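Local coordinates for protein carbonic anhydrase (Porphyridium purpureum, PDB 1DDZ) that probably catalyses the reversible hydration of carbon dioxide to hydrogencarbonate and a proton, as a zinc-dependent carbonic anhydrase of the beta class, at residues Lys164-Cys169 with Ile180-Leu185; Lys137-Asp142 with Arg153-Val158; Gln187-Cys192 with Ser265-Thr270; His124-Gly129 with Asn291-Asn296; Ser195-Ala200 with Gln205-Gln210. All blocks are in the same frame, centred on the assembly; numbering follows the deposited sequence.

Contact 1 (Lys164-Cys169 with Ile180-Leu185); sequences KYLDKC and IELNVL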
# COMPACT_ATOMS: atom_id res chain seq x y z
N LYS A 164 -1.38 0.45 -28.75
CA LYS A 164 -2.05 0.22 -30.04
C LYS A 164 -3.36 0.97 -30.21
O LYS A 164 -3.67 1.49 -31.29
CB LYS A 164 -2.27 -1.28 -30.24
CG LYS A 164 -2.86 -1.96 -29.03
CD LYS A 164 -2.56 -3.43 -29.02
CE LYS A 164 -3.20 -4.10 -27.83
NZ LYS A 164 -3.11 -5.58 -27.92
N TYR A 165 -4.13 1.06 -29.14
CA TYR A 165 -5.39 1.77 -29.19
C TYR A 165 -5.17 3.26 -29.07
O TYR A 165 -5.82 4.04 -29.73
CB TYR A 165 -6.26 1.30 -28.04
CG TYR A 165 -6.42 -0.18 -28.07
CD1 TYR A 165 -6.22 -0.95 -26.93
CD2 TYR A 165 -6.79 -0.83 -29.25
CE1 TYR A 165 -6.38 -2.34 -26.96
CE2 TYR A 165 -6.95 -2.19 -29.30
CZ TYR A 165 -6.75 -2.94 -28.15
OH TYR A 165 -6.95 -4.30 -28.22
N LEU A 166 -4.18 3.65 -28.28
CA LEU A 166 -3.91 5.06 -28.05
C LEU A 166 -3.25 5.83 -29.20
O LEU A 166 -3.68 6.93 -29.56
CB LEU A 166 -3.18 5.26 -26.72
CG LEU A 166 -3.92 5.30 -25.37
CD1 LEU A 166 -5.36 5.70 -25.57
CD2 LEU A 166 -3.85 3.99 -24.62
N ASP A 167 -2.23 5.22 -29.82
CA ASP A 167 -1.53 5.84 -30.96
C ASP A 167 -2.50 6.04 -32.14
O ASP A 167 -2.27 6.85 -33.03
CB ASP A 167 -0.37 4.96 -31.40
CG ASP A 167 0.50 4.49 -30.24
OD1 ASP A 167 0.39 5.04 -29.11
OD2 ASP A 167 1.31 3.57 -30.46
N LYS A 168 -3.57 5.26 -32.15
CA LYS A 168 -4.58 5.32 -33.19
C LYS A 168 -5.33 6.66 -33.10
O LYS A 168 -5.75 7.23 -34.12
CB LYS A 168 -5.57 4.15 -32.96
CG LYS A 168 -6.54 3.90 -34.08
CD LYS A 168 -5.84 3.43 -35.36
CE LYS A 168 -6.84 3.28 -36.51
NZ LYS A 168 -6.22 2.86 -37.81
N CYS A 169 -5.47 7.17 -31.88
CA CYS A 169 -6.18 8.42 -31.59
C CYS A 169 -5.75 9.67 -32.35
O CYS A 169 -4.57 10.02 -32.38
CB CYS A 169 -6.17 8.67 -30.09
SG CYS A 169 -6.98 7.32 -29.19
N ILE A 180 -8.95 7.20 -20.42
CA ILE A 180 -9.90 7.18 -19.33
C ILE A 180 -10.79 5.95 -19.44
O ILE A 180 -10.96 5.22 -18.48
CB ILE A 180 -10.69 8.50 -19.28
CG1 ILE A 180 -9.74 9.59 -18.78
CG2 ILE A 180 -11.95 8.37 -18.38
CD1 ILE A 180 -10.27 11.01 -18.93
N GLU A 181 -11.26 5.65 -20.65
CA GLU A 181 -12.10 4.47 -20.87
C GLU A 181 -11.32 3.17 -20.65
O GLU A 181 -11.82 2.21 -20.06
CB GLU A 181 -12.68 4.50 -22.29
CG GLU A 181 -13.58 5.68 -22.51
CD GLU A 181 -13.81 6.00 -23.98
OE1 GLU A 181 -13.10 5.44 -24.84
OE2 GLU A 181 -14.68 6.84 -24.29
N LEU A 182 -10.09 3.13 -21.14
CA LEU A 182 -9.26 1.95 -20.97
C LEU A 182 -8.88 1.82 -19.48
O LEU A 182 -8.74 0.71 -18.96
CB LEU A 182 -8.00 2.07 -21.84
CG LEU A 182 -8.26 1.82 -23.34
CD1 LEU A 182 -7.04 2.23 -24.19
CD2 LEU A 182 -8.62 0.35 -23.56
N ASN A 183 -8.69 2.96 -18.80
CA ASN A 183 -8.36 2.92 -17.37
C ASN A 183 -9.52 2.22 -16.62
O ASN A 183 -9.30 1.26 -15.89
CB ASN A 183 -8.13 4.34 -16.83
CG ASN A 183 -7.69 4.35 -15.35
OD1 ASN A 183 -6.77 3.62 -14.98
ND2 ASN A 183 -8.36 5.13 -14.52
N VAL A 184 -10.75 2.64 -16.86
CA VAL A 184 -11.90 2.02 -16.21
C VAL A 184 -11.90 0.51 -16.48
O VAL A 184 -12.01 -0.28 -15.55
CB VAL A 184 -13.25 2.63 -16.68
CG1 VAL A 184 -14.42 1.84 -16.12
CG2 VAL A 184 -13.37 4.05 -16.26
N LEU A 185 -11.71 0.12 -17.75
CA LEU A 185 -11.71 -1.31 -18.12
C LEU A 185 -10.63 -2.09 -17.40
O LEU A 185 -10.83 -3.24 -16.99
CB LEU A 185 -11.51 -1.50 -19.62
CG LEU A 185 -12.64 -2.14 -20.44
CD1 LEU A 185 -12.10 -2.56 -21.79
CD2 LEU A 185 -13.22 -3.34 -19.71
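L182 of the long helix 172-193 meets Y165 and L166 of the short helix 163-166 through one methyl group. L182 CD1 lies 3.7 Å from L166 CD2, the two leucines meeting tip to tip. The same methyl touches the root of the tyrosine, with L182 CD1 4.0 Å from Y165 CB. L182 has CG anti to its carbonyl carbon (chi1 -75°), which carries the isobutyl group into the angle between its two partners. V158 of helix 147-161 and N162 cover L182 further. This is the tight, buried part. It joins two successive helices of the alpha/beta fold of the beta-class enzyme, away from the zinc site.

The outer side is looser. The Y165 ring is partly exposed, and K164 lays its chain over one face, with K164 CG 3.9 Å above the ring plane. A type I beta turn runs from L166 to C169, closed by C169 N to L166 O at 2.9 Å. The carbonyl oxygen of C169 accepts a hydrogen bond from Q258 of the second subunit. Between the two segments the contact is purely apolar, so it rests on the fit of three side chains and on burial from water.

Contact 2 (Lys137-Asp142 with Arg153-Val158); sequences KAALGD and RHIRDV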
# COMPACT_ATOMS: atom_id res chain seq x y z
N LYS A 137 -5.16 12.96 -16.69
CA LYS A 137 -4.55 14.05 -17.43
C LYS A 137 -3.13 14.34 -16.94
O LYS A 137 -2.20 14.50 -17.75
CB LYS A 137 -5.43 15.29 -17.28
CG LYS A 137 -5.11 16.41 -18.20
CD LYS A 137 -6.15 17.51 -18.03
CE LYS A 137 -5.71 18.77 -18.72
NZ LYS A 137 -6.77 19.82 -18.74
N ALA A 138 -2.95 14.34 -15.63
CA ALA A 138 -1.64 14.58 -15.03
C ALA A 138 -0.67 13.49 -15.44
O ALA A 138 0.50 13.78 -15.69
CB ALA A 138 -1.77 14.63 -13.52
N ALA A 139 -1.16 12.26 -15.55
CA ALA A 139 -0.33 11.12 -15.94
C ALA A 139 0.31 11.28 -17.34
O ALA A 139 1.36 10.71 -17.62
CB ALA A 139 -1.16 9.83 -15.88
N LEU A 140 -0.36 12.01 -18.22
CA LEU A 140 0.12 12.23 -19.59
C LEU A 140 0.85 13.56 -19.76
O LEU A 140 1.87 13.64 -20.43
CB LEU A 140 -1.05 12.22 -20.59
CG LEU A 140 -1.84 10.96 -21.00
CD1 LEU A 140 -2.91 11.30 -22.06
CD2 LEU A 140 -0.90 9.93 -21.56
N GLY A 141 0.32 14.61 -19.15
CA GLY A 141 0.94 15.90 -19.36
C GLY A 141 1.74 16.61 -18.30
O GLY A 141 2.03 17.78 -18.47
N ASP A 142 2.11 15.93 -17.22
CA ASP A 142 2.87 16.60 -16.16
C ASP A 142 3.86 15.62 -15.62
O ASP A 142 3.57 14.43 -15.58
CB ASP A 142 1.95 17.06 -15.02
CG ASP A 142 0.84 17.96 -15.49
OD1 ASP A 142 1.07 19.19 -15.64
OD2 ASP A 142 -0.27 17.43 -15.74
N ARG A 153 1.80 6.10 -11.85
CA ARG A 153 2.52 5.15 -12.68
C ARG A 153 1.58 4.04 -13.12
O ARG A 153 1.81 3.43 -14.14
CB ARG A 153 3.69 4.50 -11.93
CG ARG A 153 4.94 5.33 -11.77
CD ARG A 153 5.34 6.04 -13.05
NE ARG A 153 4.63 7.32 -13.18
CZ ARG A 153 5.17 8.43 -13.68
NH1 ARG A 153 6.43 8.43 -14.11
NH2 ARG A 153 4.44 9.54 -13.77
N HIS A 154 0.51 3.77 -12.36
CA HIS A 154 -0.43 2.73 -12.72
C HIS A 154 -1.23 3.10 -13.95
O HIS A 154 -1.54 2.25 -14.77
CB HIS A 154 -1.36 2.39 -11.56
CG HIS A 154 -0.67 1.72 -10.42
ND1 HIS A 154 -0.33 0.38 -10.44
CD2 HIS A 154 -0.20 2.20 -9.25
CE1 HIS A 154 0.32 0.08 -9.34
NE2 HIS A 154 0.41 1.17 -8.60
N ILE A 155 -1.53 4.38 -14.10
CA ILE A 155 -2.25 4.86 -15.27
C ILE A 155 -1.32 4.75 -16.49
O ILE A 155 -1.76 4.49 -17.60
CB ILE A 155 -2.67 6.31 -15.07
CG1 ILE A 155 -3.68 6.38 -13.93
CG2 ILE A 155 -3.27 6.88 -16.36
CD1 ILE A 155 -4.16 7.78 -13.62
N ARG A 156 -0.02 4.93 -16.24
CA ARG A 156 1.02 4.83 -17.27
C ARG A 156 1.10 3.39 -17.77
O ARG A 156 1.37 3.15 -18.93
CB ARG A 156 2.36 5.25 -16.70
CG ARG A 156 2.48 6.72 -16.58
CD ARG A 156 2.74 7.28 -17.94
NE ARG A 156 3.79 8.26 -17.84
CZ ARG A 156 5.05 8.10 -18.25
NH1 ARG A 156 5.46 6.98 -18.85
NH2 ARG A 156 5.91 9.04 -17.96
N ASP A 157 0.84 2.44 -16.89
CA ASP A 157 0.84 1.05 -17.29
C ASP A 157 -0.33 0.84 -18.23
O ASP A 157 -0.21 0.08 -19.17
CB ASP A 157 0.72 0.12 -16.11
CG ASP A 157 2.01 -0.01 -15.36
OD1 ASP A 157 3.03 0.55 -15.80
OD2 ASP A 157 2.00 -0.68 -14.30
N VAL A 158 -1.44 1.53 -18.00
CA VAL A 158 -2.59 1.42 -18.89
C VAL A 158 -2.24 1.96 -20.28
O VAL A 158 -2.56 1.33 -21.28
CB VAL A 158 -3.81 2.18 -18.32
CG1 VAL A 158 -5.01 2.05 -19.25
CG2 VAL A 158 -4.16 1.64 -16.95
O HOH W 1 5.75 12.07 -14.31
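A139 points its methyl toward I155, and A139 CB sits 3.7 Å from I155 CG2. The branch that touches is placed by chi1 of I155: CG2 stands anti to the backbone N, while CG1 lies beside it. Helices 134-141 and 147-161 approach closely, the CA atoms of A139 and R156 6.6 Å apart. They follow the zinc-binding strand 124-130 in the beta-class carbonic anhydrase fold. The I155 side chain is about 6 Å from that of C133, a zinc ligand, and about 8 Å from the zinc ion.

R156 bends at chi2 and chi3 (-77° and -136°), bringing the edge of its guanidinium toward the A139 carbonyl, with R156 NE 3.5 Å from A139 O. Its main partner is elsewhere: R156 NH2 bonds to D232 O of the second subunit. R156 CG lies over one face of the R153 guanidinium, offset toward the rim. In the plane of that group, a water accepts from R153 NH2 at 2.9 Å and may weakly reach D142 O across the contact.

Contact 3 (Gln187-Cys192 with Ser265-Thr270); sequences QVHNVC and SELDST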
# COMPACT_ATOMS: atom_id res chain seq x y z
N GLN A 187 -9.32 -1.27 -14.45
CA GLN A 187 -9.70 -1.36 -13.04
C GLN A 187 -10.78 -2.45 -12.86
O GLN A 187 -10.71 -3.24 -11.92
CB GLN A 187 -10.16 0.01 -12.50
CG GLN A 187 -9.14 1.17 -12.69
CD GLN A 187 -7.69 0.76 -12.48
OE1 GLN A 187 -7.34 0.16 -11.48
NE2 GLN A 187 -6.84 1.07 -13.45
N VAL A 188 -11.73 -2.55 -13.78
CA VAL A 188 -12.75 -3.60 -13.71
C VAL A 188 -12.04 -4.95 -13.71
O VAL A 188 -12.38 -5.84 -12.93
CB VAL A 188 -13.72 -3.51 -14.89
CG1 VAL A 188 -14.55 -4.80 -15.01
CG2 VAL A 188 -14.63 -2.33 -14.69
N HIS A 189 -11.04 -5.09 -14.56
CA HIS A 189 -10.28 -6.33 -14.60
C HIS A 189 -9.68 -6.62 -13.21
O HIS A 189 -9.71 -7.76 -12.72
CB HIS A 189 -9.12 -6.23 -15.61
CG HIS A 189 -8.19 -7.42 -15.57
ND1 HIS A 189 -7.07 -7.46 -14.76
CD2 HIS A 189 -8.27 -8.63 -16.16
CE1 HIS A 189 -6.51 -8.66 -14.85
NE2 HIS A 189 -7.22 -9.38 -15.70
N ASN A 190 -9.08 -5.60 -12.62
CA ASN A 190 -8.45 -5.72 -11.31
C ASN A 190 -9.46 -6.09 -10.22
O ASN A 190 -9.18 -6.93 -9.37
CB ASN A 190 -7.70 -4.43 -10.96
CG ASN A 190 -6.47 -4.24 -11.83
OD1 ASN A 190 -6.08 -5.14 -12.59
ND2 ASN A 190 -5.82 -3.09 -11.70
N VAL A 191 -10.65 -5.50 -10.26
CA VAL A 191 -11.66 -5.85 -9.27
C VAL A 191 -12.01 -7.34 -9.36
O VAL A 191 -12.02 -8.03 -8.35
CB VAL A 191 -12.92 -5.00 -9.45
CG1 VAL A 191 -14.01 -5.51 -8.55
CG2 VAL A 191 -12.61 -3.54 -9.14
N CYS A 192 -12.24 -7.83 -10.58
CA CYS A 192 -12.59 -9.24 -10.81
C CYS A 192 -11.50 -10.20 -10.41
O CYS A 192 -11.79 -11.34 -10.03
CB CYS A 192 -12.93 -9.53 -12.28
SG CYS A 192 -14.22 -8.51 -12.95
N SER A 265 -6.89 -17.39 -18.63
CA SER A 265 -8.02 -17.74 -17.80
C SER A 265 -9.33 -17.26 -18.41
O SER A 265 -9.32 -16.51 -19.38
CB SER A 265 -7.81 -17.10 -16.44
OG SER A 265 -7.66 -15.70 -16.62
N GLU A 266 -10.45 -17.61 -17.77
CA GLU A 266 -11.75 -17.15 -18.25
C GLU A 266 -11.78 -15.64 -18.19
O GLU A 266 -12.36 -15.01 -19.05
CB GLU A 266 -12.89 -17.66 -17.36
CG GLU A 266 -13.13 -19.17 -17.32
CD GLU A 266 -14.24 -19.58 -16.32
OE1 GLU A 266 -15.05 -18.72 -15.89
OE2 GLU A 266 -14.29 -20.78 -15.94
N LEU A 267 -11.17 -15.06 -17.16
CA LEU A 267 -11.20 -13.61 -17.00
C LEU A 267 -10.47 -12.94 -18.14
O LEU A 267 -10.91 -11.91 -18.66
CB LEU A 267 -10.56 -13.19 -15.68
CG LEU A 267 -11.17 -12.04 -14.85
CD1 LEU A 267 -10.06 -11.33 -14.08
CD2 LEU A 267 -11.93 -11.05 -15.71
N ASP A 268 -9.31 -13.48 -18.50
CA ASP A 268 -8.52 -12.92 -19.59
C ASP A 268 -9.38 -12.83 -20.87
O ASP A 268 -9.45 -11.78 -21.50
CB ASP A 268 -7.28 -13.80 -19.86
CG ASP A 268 -6.19 -13.66 -18.78
OD1 ASP A 268 -5.98 -12.55 -18.25
OD2 ASP A 268 -5.52 -14.66 -18.48
N SER A 269 -10.05 -13.92 -21.21
CA SER A 269 -10.90 -13.93 -22.38
C SER A 269 -12.03 -12.93 -22.28
O SER A 269 -12.28 -12.17 -23.23
CB SER A 269 -11.43 -15.34 -22.58
OG SER A 269 -10.32 -16.17 -22.80
N THR A 270 -12.69 -12.88 -21.13
CA THR A 270 -13.78 -11.95 -20.88
C THR A 270 -13.34 -10.50 -21.12
O THR A 270 -14.04 -9.72 -21.80
CB THR A 270 -14.28 -12.08 -19.43
OG1 THR A 270 -14.86 -13.37 -19.24
CG2 THR A 270 -15.33 -11.04 -19.13
O HOH W 2 -7.00 -11.96 -15.75
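L267 pushes one methyl into the angle between H189 and C192. L267 CD1 is 3.8 Å from H189 NE2 and 3.8 Å from C192 CB. The second methyl stays on the cysteine, with L267 CD2 3.9 Å from C192 CB. L267 lies well off the usual staggered values at chi1 (-141°) and also at chi2. H189 has CG anti to its backbone N (chi1 173°), which swings the imidazole out across the leucine. C192 meets L267 through CB.

Segments 187-192 and 266-270 of helices 172-193 and 266-279 run nearly antiparallel at 161°, their axes 10.9 Å apart at closest approach. Helix 266-279 starts here with a capping box. S265 N donates to D268 OD2 at 3.1 Å, and D268 N returns a weak bond to S265 OG.

The other carboxylate oxygen of D268 faces H189 through a water, which gives a proton to D268 OD1 at 2.8 Å. That water is 2.6 Å from H189 NE2, in the plane of the ring. At the other ring nitrogen, also in the ring plane, H189 ND1 makes a weak but straight bond to N190 OD1. The ring thus has a polar partner at each nitrogen. V227 and V209 of the sheet pack on C192.

Contact 4 (His124-Gly129 with Asn291-Asn296); sequences HILVCG and NRVFVN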
# COMPACT_ATOMS: atom_id res chain seq x y z
N HIS A 124 -23.69 -5.60 -6.60
CA HIS A 124 -23.11 -5.05 -7.81
C HIS A 124 -22.01 -4.09 -7.43
O HIS A 124 -22.16 -3.34 -6.47
CB HIS A 124 -24.17 -4.29 -8.58
CG HIS A 124 -25.38 -5.10 -8.90
ND1 HIS A 124 -26.59 -4.93 -8.26
CD2 HIS A 124 -25.56 -6.13 -9.77
CE1 HIS A 124 -27.46 -5.83 -8.70
NE2 HIS A 124 -26.85 -6.57 -9.61
N ILE A 125 -20.91 -4.15 -8.16
CA ILE A 125 -19.75 -3.29 -7.97
C ILE A 125 -19.61 -2.50 -9.26
O ILE A 125 -19.65 -3.06 -10.35
CB ILE A 125 -18.45 -4.10 -7.74
CG1 ILE A 125 -18.55 -4.94 -6.46
CG2 ILE A 125 -17.21 -3.16 -7.69
CD1 ILE A 125 -17.42 -5.93 -6.34
N LEU A 126 -19.49 -1.18 -9.15
CA LEU A 126 -19.32 -0.33 -10.32
C LEU A 126 -18.00 0.44 -10.22
O LEU A 126 -17.66 0.97 -9.15
CB LEU A 126 -20.47 0.69 -10.41
CG LEU A 126 -21.87 0.23 -10.86
CD1 LEU A 126 -22.90 1.26 -10.53
CD2 LEU A 126 -21.86 0.04 -12.34
N VAL A 127 -17.22 0.45 -11.29
CA VAL A 127 -15.99 1.25 -11.31
C VAL A 127 -16.37 2.36 -12.28
O VAL A 127 -16.75 2.10 -13.41
CB VAL A 127 -14.76 0.50 -11.80
CG1 VAL A 127 -13.58 1.43 -11.82
CG2 VAL A 127 -14.48 -0.70 -10.93
N CYS A 128 -16.35 3.61 -11.82
CA CYS A 128 -16.75 4.72 -12.67
C CYS A 128 -15.65 5.73 -12.86
O CYS A 128 -15.05 6.19 -11.89
CB CYS A 128 -17.98 5.42 -12.07
SG CYS A 128 -18.54 6.84 -12.98
N GLY A 129 -15.38 6.05 -14.13
CA GLY A 129 -14.37 7.03 -14.47
C GLY A 129 -15.14 8.19 -15.06
O GLY A 129 -16.34 8.06 -15.31
N ASN A 291 -28.74 -2.26 -19.05
CA ASN A 291 -28.96 -2.58 -17.64
C ASN A 291 -29.70 -1.44 -16.91
O ASN A 291 -29.65 -0.28 -17.33
CB ASN A 291 -27.60 -2.88 -16.98
CG ASN A 291 -27.72 -3.18 -15.50
OD1 ASN A 291 -27.80 -2.26 -14.69
ND2 ASN A 291 -27.75 -4.46 -15.14
N ARG A 292 -30.38 -1.77 -15.83
CA ARG A 292 -31.13 -0.78 -15.06
C ARG A 292 -30.31 0.43 -14.65
O ARG A 292 -30.83 1.54 -14.57
CB ARG A 292 -31.84 -1.43 -13.86
CG ARG A 292 -30.96 -1.75 -12.67
CD ARG A 292 -31.75 -2.48 -11.60
NE ARG A 292 -31.49 -3.92 -11.61
CZ ARG A 292 -30.89 -4.58 -10.62
NH1 ARG A 292 -30.50 -3.93 -9.52
NH2 ARG A 292 -30.64 -5.88 -10.74
N VAL A 293 -29.01 0.24 -14.46
CA VAL A 293 -28.08 1.31 -14.09
C VAL A 293 -28.19 2.48 -15.07
O VAL A 293 -28.22 3.66 -14.67
CB VAL A 293 -26.62 0.76 -14.09
CG1 VAL A 293 -25.62 1.84 -14.43
CG2 VAL A 293 -26.30 0.14 -12.75
N PHE A 294 -28.32 2.12 -16.34
CA PHE A 294 -28.40 3.11 -17.40
C PHE A 294 -29.80 3.70 -17.52
O PHE A 294 -29.95 4.92 -17.62
CB PHE A 294 -27.92 2.49 -18.73
CG PHE A 294 -26.52 1.93 -18.64
CD1 PHE A 294 -26.31 0.57 -18.42
CD2 PHE A 294 -25.40 2.77 -18.74
CE1 PHE A 294 -25.03 0.07 -18.29
CE2 PHE A 294 -24.11 2.27 -18.61
CZ PHE A 294 -23.92 0.92 -18.39
N VAL A 295 -30.81 2.86 -17.35
CA VAL A 295 -32.17 3.37 -17.45
C VAL A 295 -32.49 4.31 -16.29
O VAL A 295 -33.04 5.39 -16.50
CB VAL A 295 -33.21 2.21 -17.66
CG1 VAL A 295 -33.13 1.21 -16.56
CG2 VAL A 295 -34.62 2.75 -17.76
N ASN A 296 -32.02 3.96 -15.09
CA ASN A 296 -32.22 4.80 -13.91
C ASN A 296 -31.43 6.09 -14.08
O ASN A 296 -31.94 7.19 -13.82
CB ASN A 296 -31.73 4.07 -12.67
CG ASN A 296 -32.57 2.86 -12.37
OD1 ASN A 296 -33.63 2.69 -12.95
ND2 ASN A 296 -32.07 1.97 -11.51
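Strand 124-130 is the middle strand of a five-stranded mixed sheet of the beta-class carbonic anhydrase fold, and here the start of helix 292-307 packs on one of its faces. L126 and V293 form the buried part. L126 CD1 is 4.2 Å from V293 CG2, a loose apolar touch. Both residues also pack on L85, and L221 adds to the cover of V293. Nearer the surface, H124 and R292 cross at about a right angle. The H124 ring comes near the end of the R292 guanidinium, their planes 81° apart. R292 reaches it from the crowded position, CG between the backbone N and the carbonyl carbon (chi1 77°), and then bends at chi3. Y69 of the neighbouring strand lies against both: its ring meets that of H124, and the arginine side chain touches it.

N291 holds the N-cap of the helix. N291 OD1 accepts from V293 N at 2.8 Å along a nearly straight bond, the donor tilted 24° from the carbonyl plane. This bond satisfies an amide and caps the first turn, from which V293 reaches the strand. The contact therefore joins sheet and helix by a small apolar touch inside, and outside by an imidazole and a guanidinium set nearly perpendicular, without a direct salt bridge.

Contact 5 (Ser195-Ala200 with Gln205-Gln210); sequences SIVQDA and QELTVQ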
# COMPACT_ATOMS: atom_id res chain seq x y z
N SER A 195 -8.71 -11.47 -4.77
CA SER A 195 -9.01 -12.72 -4.08
C SER A 195 -10.48 -12.68 -3.60
O SER A 195 -11.21 -13.65 -3.66
CB SER A 195 -8.06 -12.90 -2.89
OG SER A 195 -8.02 -11.73 -2.08
N ILE A 196 -10.92 -11.48 -3.23
CA ILE A 196 -12.27 -11.24 -2.73
C ILE A 196 -13.35 -11.62 -3.76
O ILE A 196 -14.24 -12.42 -3.47
CB ILE A 196 -12.41 -9.75 -2.32
CG1 ILE A 196 -11.39 -9.43 -1.22
CG2 ILE A 196 -13.83 -9.44 -1.91
CD1 ILE A 196 -10.95 -8.00 -1.20
N VAL A 197 -13.26 -11.06 -4.97
CA VAL A 197 -14.23 -11.38 -6.00
C VAL A 197 -14.05 -12.82 -6.54
O VAL A 197 -15.03 -13.49 -6.87
CB VAL A 197 -14.22 -10.35 -7.12
CG1 VAL A 197 -15.21 -10.73 -8.20
CG2 VAL A 197 -14.56 -8.99 -6.56
N GLN A 198 -12.81 -13.31 -6.58
CA GLN A 198 -12.59 -14.69 -7.02
C GLN A 198 -13.19 -15.68 -6.00
O GLN A 198 -13.89 -16.62 -6.37
CB GLN A 198 -11.10 -14.99 -7.26
CG GLN A 198 -10.55 -14.35 -8.54
CD GLN A 198 -11.21 -14.87 -9.82
OE1 GLN A 198 -11.06 -16.03 -10.17
NE2 GLN A 198 -11.91 -14.00 -10.54
N ASP A 199 -12.99 -15.42 -4.72
CA ASP A 199 -13.55 -16.29 -3.68
C ASP A 199 -15.08 -16.27 -3.73
O ASP A 199 -15.72 -17.30 -3.76
CB ASP A 199 -13.09 -15.83 -2.30
CG ASP A 199 -11.64 -16.13 -2.04
OD1 ASP A 199 -11.08 -17.05 -2.68
OD2 ASP A 199 -11.08 -15.45 -1.16
N ALA A 200 -15.66 -15.08 -3.79
CA ALA A 200 -17.10 -14.93 -3.85
C ALA A 200 -17.67 -15.72 -5.01
O ALA A 200 -18.63 -16.47 -4.84
CB ALA A 200 -17.48 -13.47 -3.98
N GLN A 205 -21.48 -16.78 -5.10
CA GLN A 205 -22.15 -15.57 -4.63
C GLN A 205 -22.48 -14.66 -5.82
O GLN A 205 -21.63 -14.42 -6.68
CB GLN A 205 -21.28 -14.82 -3.61
CG GLN A 205 -21.82 -13.46 -3.18
CD GLN A 205 -21.04 -12.87 -2.05
OE1 GLN A 205 -20.30 -13.59 -1.37
NE2 GLN A 205 -21.19 -11.57 -1.82
N GLU A 206 -23.70 -14.14 -5.84
CA GLU A 206 -24.16 -13.27 -6.90
C GLU A 206 -23.42 -11.94 -6.78
O GLU A 206 -23.63 -11.21 -5.81
CB GLU A 206 -25.65 -13.02 -6.73
CG GLU A 206 -26.42 -12.81 -8.01
CD GLU A 206 -26.98 -14.10 -8.59
OE1 GLU A 206 -26.33 -15.17 -8.49
OE2 GLU A 206 -28.10 -14.05 -9.15
N LEU A 207 -22.55 -11.64 -7.74
CA LEU A 207 -21.76 -10.42 -7.69
C LEU A 207 -21.27 -10.00 -9.08
O LEU A 207 -20.40 -10.66 -9.68
CB LEU A 207 -20.54 -10.62 -6.76
CG LEU A 207 -19.55 -9.47 -6.50
CD1 LEU A 207 -20.25 -8.29 -5.85
CD2 LEU A 207 -18.44 -9.97 -5.59
N THR A 208 -21.80 -8.90 -9.57
CA THR A 208 -21.38 -8.38 -10.87
C THR A 208 -20.37 -7.25 -10.75
O THR A 208 -20.39 -6.50 -9.78
CB THR A 208 -22.56 -7.82 -11.66
OG1 THR A 208 -23.18 -6.77 -10.91
CG2 THR A 208 -23.57 -8.92 -11.98
N VAL A 209 -19.47 -7.14 -11.71
CA VAL A 209 -18.53 -6.04 -11.71
C VAL A 209 -18.72 -5.42 -13.06
O VAL A 209 -18.63 -6.10 -14.07
CB VAL A 209 -17.08 -6.48 -11.55
CG1 VAL A 209 -16.19 -5.22 -11.40
CG2 VAL A 209 -16.93 -7.41 -10.37
N GLN A 210 -19.00 -4.12 -13.10
CA GLN A 210 -19.21 -3.44 -14.35
C GLN A 210 -18.50 -2.10 -14.40
O GLN A 210 -18.33 -1.44 -13.37
CB GLN A 210 -20.72 -3.28 -14.56
CG GLN A 210 -21.20 -1.89 -14.92
CD GLN A 210 -22.34 -1.89 -15.92
OE1 GLN A 210 -23.44 -2.34 -15.63
NE2 GLN A 210 -22.08 -1.39 -17.11
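L207 sits at the apolar centre, where its CD2 methyl meets two residues of helix 195-202. L207 CD2 is 4.0 Å from A200 CB and 4.1 Å from V197 CG2. V197 and L207 cross at about a right angle. This helix is the last of the beta-alpha-beta crossover from strand 124-130, and it leads into strand 208-214, which runs parallel to that strand. V197 uses its two methyls separately. CG2 faces the leucine, while CG1, anti to the backbone N (chi1 178°), faces the strand, with V197 CG1 4.3 Å from V209 CG2. V191 of helix 172-193 also packs on V197 and V209.

Toward the edge, Q205 runs extended past A200, and Q205 OE1 comes 3.8 Å from A200 CB. The amide nitrogen of this side chain has a weak bond to the carbonyl oxygen of V117. The connection is closed by a backbone bond: Q205 N donates to A200 O at 2.9 Å, the donor tilted 34° from the carbonyl plane.

Overall arrangement
From the N terminus, strand 124-130 opens the largest loop, closed by contact 4 when helix 292-307 returns to the sheet. All the others nest inside it. Contact 2 closes first, pairing helices 134-141 and 147-161. Contact 1 follows in series, bringing helix 172-193 back against helix 163-166. V158 of contact 2 packs against L182 and N183 of contact 1. Helix 172-193 continues into contact 3, which closes on helix 266-279 and encloses contact 5. There Q198 bonds to the carbonyl oxygen of C192. Contacts 4 and 5 share the sheet, where strands 124-130 and 208-214 are neighbours, and V127 packs on helix 172-193. None of the loops cross.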